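Local coordinates for protein N-isopropylammelide isopropylaminohydrolase (Burkholderia multivorans ATCC 17616, PDB 6NBO) that belongs to the amidohydrolase family, a group of metal-dependent hydrolases built on a TIM barrel, and carries bound zinc, at residues R113-A117 / V395-L401. Residues are numbered along the deposited sequence; the frame is centred on the assembly and turned at random.
Sequences RAFLA and VARNGAL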
ATOM      1  N   ARG A 113      12.854  -3.767   4.296  1.00 26.43           N
ATOM      2  CA  ARG A 113      13.600  -3.246   5.437  1.00 24.43           C
ATOM      3  C   ARG A 113      13.821  -1.741   5.321  1.00 30.33           C
ATOM      4  O   ARG A 113      13.802  -1.033   6.336  1.00 27.01           O
ATOM      5  CB  ARG A 113      14.917  -4.008   5.583  1.00 24.00           C
ATOM      6  CG  ARG A 113      14.718  -5.311   6.352  1.00 25.13           C
ATOM      7  CD  ARG A 113      15.985  -6.126   6.528  1.00 31.29           C
ATOM      8  NE  ARG A 113      15.775  -7.163   7.531  1.00 30.87           N
ATOM      9  CZ  ARG A 113      16.466  -8.288   7.598  1.00 35.59           C
ATOM     10  NH1 ARG A 113      17.422  -8.531   6.712  1.00 35.80           N
ATOM     11  NH2 ARG A 113      16.200  -9.171   8.550  1.00 37.27           N
ATOM     12  N   ALA A 114      14.015  -1.227   4.101  1.00 23.09           N
ATOM     13  CA  ALA A 114      14.111   0.222   3.926  1.00 26.33           C
ATOM     14  C   ALA A 114      12.781   0.903   4.238  1.00 20.16           C
ATOM     15  O   ALA A 114      12.757   2.004   4.814  1.00 21.96           O
ATOM     16  CB  ALA A 114      14.558   0.560   2.498  1.00 24.03           C
ATOM     17  N   PHE A 115      11.670   0.289   3.835  1.00 24.24           N
ATOM     18  CA  PHE A 115      10.360   0.784   4.252  1.00 23.58           C
ATOM     19  C   PHE A 115      10.282   0.889   5.777  1.00 24.42           C
ATOM     20  O   PHE A 115       9.924   1.938   6.326  1.00 22.44           O
ATOM     21  CB  PHE A 115       9.264  -0.140   3.719  1.00 19.28           C
ATOM     22  CG  PHE A 115       8.742   0.239   2.339  1.00 24.36           C
ATOM     23  CD1 PHE A 115       7.949   1.367   2.168  1.00 23.50           C
ATOM     24  CD2 PHE A 115       9.017  -0.552   1.231  1.00 21.86           C
ATOM     25  CE1 PHE A 115       7.438   1.708   0.918  1.00 22.76           C
ATOM     26  CE2 PHE A 115       8.506  -0.214  -0.042  1.00 23.01           C
ATOM     27  CZ  PHE A 115       7.727   0.919  -0.190  1.00 25.11           C
ATOM     28  N   LEU A 116      10.642  -0.189   6.472  1.00 24.59           N
ATOM     29  CA  LEU A 116      10.607  -0.194   7.937  1.00 25.50           C
ATOM     30  C   LEU A 116      11.477   0.916   8.521  1.00 23.94           C
ATOM     31  O   LEU A 116      11.038   1.656   9.409  1.00 23.99           O
ATOM     32  CB  LEU A 116      11.050  -1.557   8.467  1.00 25.46           C
ATOM     33  CG  LEU A 116      10.956  -1.745   9.991  1.00 23.53           C
ATOM     34  CD1 LEU A 116       9.508  -1.518  10.496  1.00 21.70           C
ATOM     35  CD2 LEU A 116      11.457  -3.113  10.386  1.00 24.09           C
ATOM     36  N   ALA A 117      12.707   1.067   8.018  1.00 22.59           N
ATOM     37  CA  ALA A 117      13.597   2.094   8.557  1.00 24.90           C
ATOM     38  C   ALA A 117      13.024   3.498   8.375  1.00 28.90           C
ATOM     39  O   ALA A 117      13.319   4.404   9.167  1.00 26.72           O
ATOM     40  CB  ALA A 117      14.978   2.001   7.896  1.00 27.72           C
ATOM     41  N   VAL A 395      12.774  -0.521  16.412  1.00 24.93           N
ATOM     42  CA  VAL A 395      13.395  -1.169  15.263  1.00 25.07           C
ATOM     43  C   VAL A 395      14.290  -0.242  14.452  1.00 29.62           C
ATOM     44  O   VAL A 395      15.107  -0.737  13.653  1.00 28.02           O
ATOM     45  CB  VAL A 395      12.337  -1.815  14.340  1.00 26.45           C
ATOM     46  CG1 VAL A 395      11.634  -2.935  15.048  1.00 24.99           C
ATOM     47  CG2 VAL A 395      11.318  -0.769  13.836  1.00 26.93           C
ATOM     48  N   ALA A 396      14.180   1.072  14.600  1.00 27.79           N
ATOM     49  CA  ALA A 396      14.997   1.967  13.798  1.00 28.02           C
ATOM     50  C   ALA A 396      15.196   3.277  14.541  1.00 26.82           C
ATOM     51  O   ALA A 396      14.325   3.718  15.295  1.00 26.86           O
ATOM     52  CB  ALA A 396      14.356   2.226  12.431  1.00 27.01           C
ATOM     53  N   ARG A 397      16.357   3.889  14.330  1.00 27.04           N
ATOM     54  CA  ARG A 397      16.622   5.226  14.831  1.00 26.19           C
ATOM     55  C   ARG A 397      17.327   6.014  13.744  1.00 31.59           C
ATOM     56  O   ARG A 397      18.194   5.479  13.049  1.00 29.50           O
ATOM     57  CB  ARG A 397      17.496   5.224  16.102  1.00 27.19           C
ATOM     58  CG  ARG A 397      16.866   4.585  17.332  1.00 26.65           C
ATOM     59  CD  ARG A 397      17.840   4.682  18.509  1.00 30.83           C
ATOM     60  NE  ARG A 397      17.328   4.041  19.716  1.00 36.86           N
ATOM     61  CZ  ARG A 397      16.487   4.620  20.570  1.00 33.50           C
ATOM     62  NH1 ARG A 397      16.057   5.855  20.349  1.00 32.09           N
ATOM     63  NH2 ARG A 397      16.087   3.969  21.651  1.00 33.96           N
ATOM     64  N   ASN A 398      16.943   7.281  13.605  1.00 28.57           N
ATOM     65  CA  ASN A 398      17.526   8.207  12.637  0.55 29.69           C
ATOM     66  C   ASN A 398      17.625   7.567  11.254  1.00 31.99           C
ATOM     67  O   ASN A 398      18.629   7.651  10.546  1.00 30.46           O
ATOM     68  CB  ASN A 398      18.864   8.731  13.151  0.55 35.17           C
ATOM     69  CG  ASN A 398      18.684   9.604  14.383  0.55 39.63           C
ATOM     70  OD1 ASN A 398      17.736  10.396  14.461  0.55 37.33           O
ATOM     71  ND2 ASN A 398      19.559   9.438  15.362  0.55 47.67           N
ATOM     72  N   GLY A 399      16.531   6.928  10.862  1.00 28.90           N
ATOM     73  CA  GLY A 399      16.383   6.420   9.515  1.00 28.18           C
ATOM     74  C   GLY A 399      17.108   5.132   9.211  1.00 31.90           C
ATOM     75  O   GLY A 399      17.196   4.761   8.035  1.00 29.95           O
ATOM     76  N   ALA A 400      17.621   4.432  10.218  1.00 31.41           N
ATOM     77  CA  ALA A 400      18.386   3.213   9.991  1.00 30.04           C
ATOM     78  C   ALA A 400      17.976   2.166  11.013  1.00 30.24           C
ATOM     79  O   ALA A 400      17.753   2.486  12.184  1.00 28.68           O
ATOM     80  CB  ALA A 400      19.898   3.482  10.075  1.00 32.41           C
ATOM     81  N   LEU A 401      17.892   0.911  10.573  1.00 27.14           N
ATOM     82  CA  LEU A 401      17.502  -0.157  11.481  1.00 27.20           C
ATOM     83  C   LEU A 401      18.564  -0.350  12.547  1.00 32.43           C
ATOM     84  O   LEU A 401      19.762  -0.268  12.270  1.00 30.98           O
ATOM     85  CB  LEU A 401      17.296  -1.469  10.729  1.00 29.59           C
ATOM     86  CG  LEU A 401      16.200  -1.499   9.674  1.00 30.11           C
ATOM     87  CD1 LEU A 401      16.236  -2.851   9.000  1.00 31.05           C
ATOM     88  CD2 LEU A 401      14.836  -1.232  10.311  1.00 28.49           C
TER
HETATM   89  O   HOH W   1      14.500   5.379  11.781  1.00 47.52           O
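Ala117 CB sits over one face of the Gly399-Ala400 peptide, nearer its oxygen than its carbon, with CB to Gly399 O at 3.5 Å. Leu401 CD2 stands almost directly above Ala117 N, 3.9 Å away, on a face of the Leu116-Ala117 peptide; that nitrogen already gives its hydrogen to Arg113 O within the helix. No direct hydrogen bond joins the segments, but one water does: it donates to Ala117 O and accepts from Gly399 N at 2.7 Å.

Leu401 spreads its fork over the helix. With CG anti to its carbonyl carbon (chi1 -62°), CD1 rests on Arg113 CB at 3.8 Å and touches the start of that extended arginine chain, while CD2 also meets Leu116 CD2 at 3.9 Å. Leu116 crosses Val395 at about a right angle, its CD1 lying 3.9 Å from Val395 CG2. Ala396 CB closes against Ala117 CA.

Positive phi angles at Asn398 and Gly399 fit the type I' turn that closes the C-terminal hairpin. Val395 and Ala396 form a classic beta bulge opposite Val388 of strand 387-390, and Arg397 makes a salt bridge with Glu50. The hairpin covers the last turn of helix 104-117, whose Leu116 also touches Thr121 on strand 120-128 of the TIM barrel, so the contact joins the C-terminal hairpin to the end of a barrel helix.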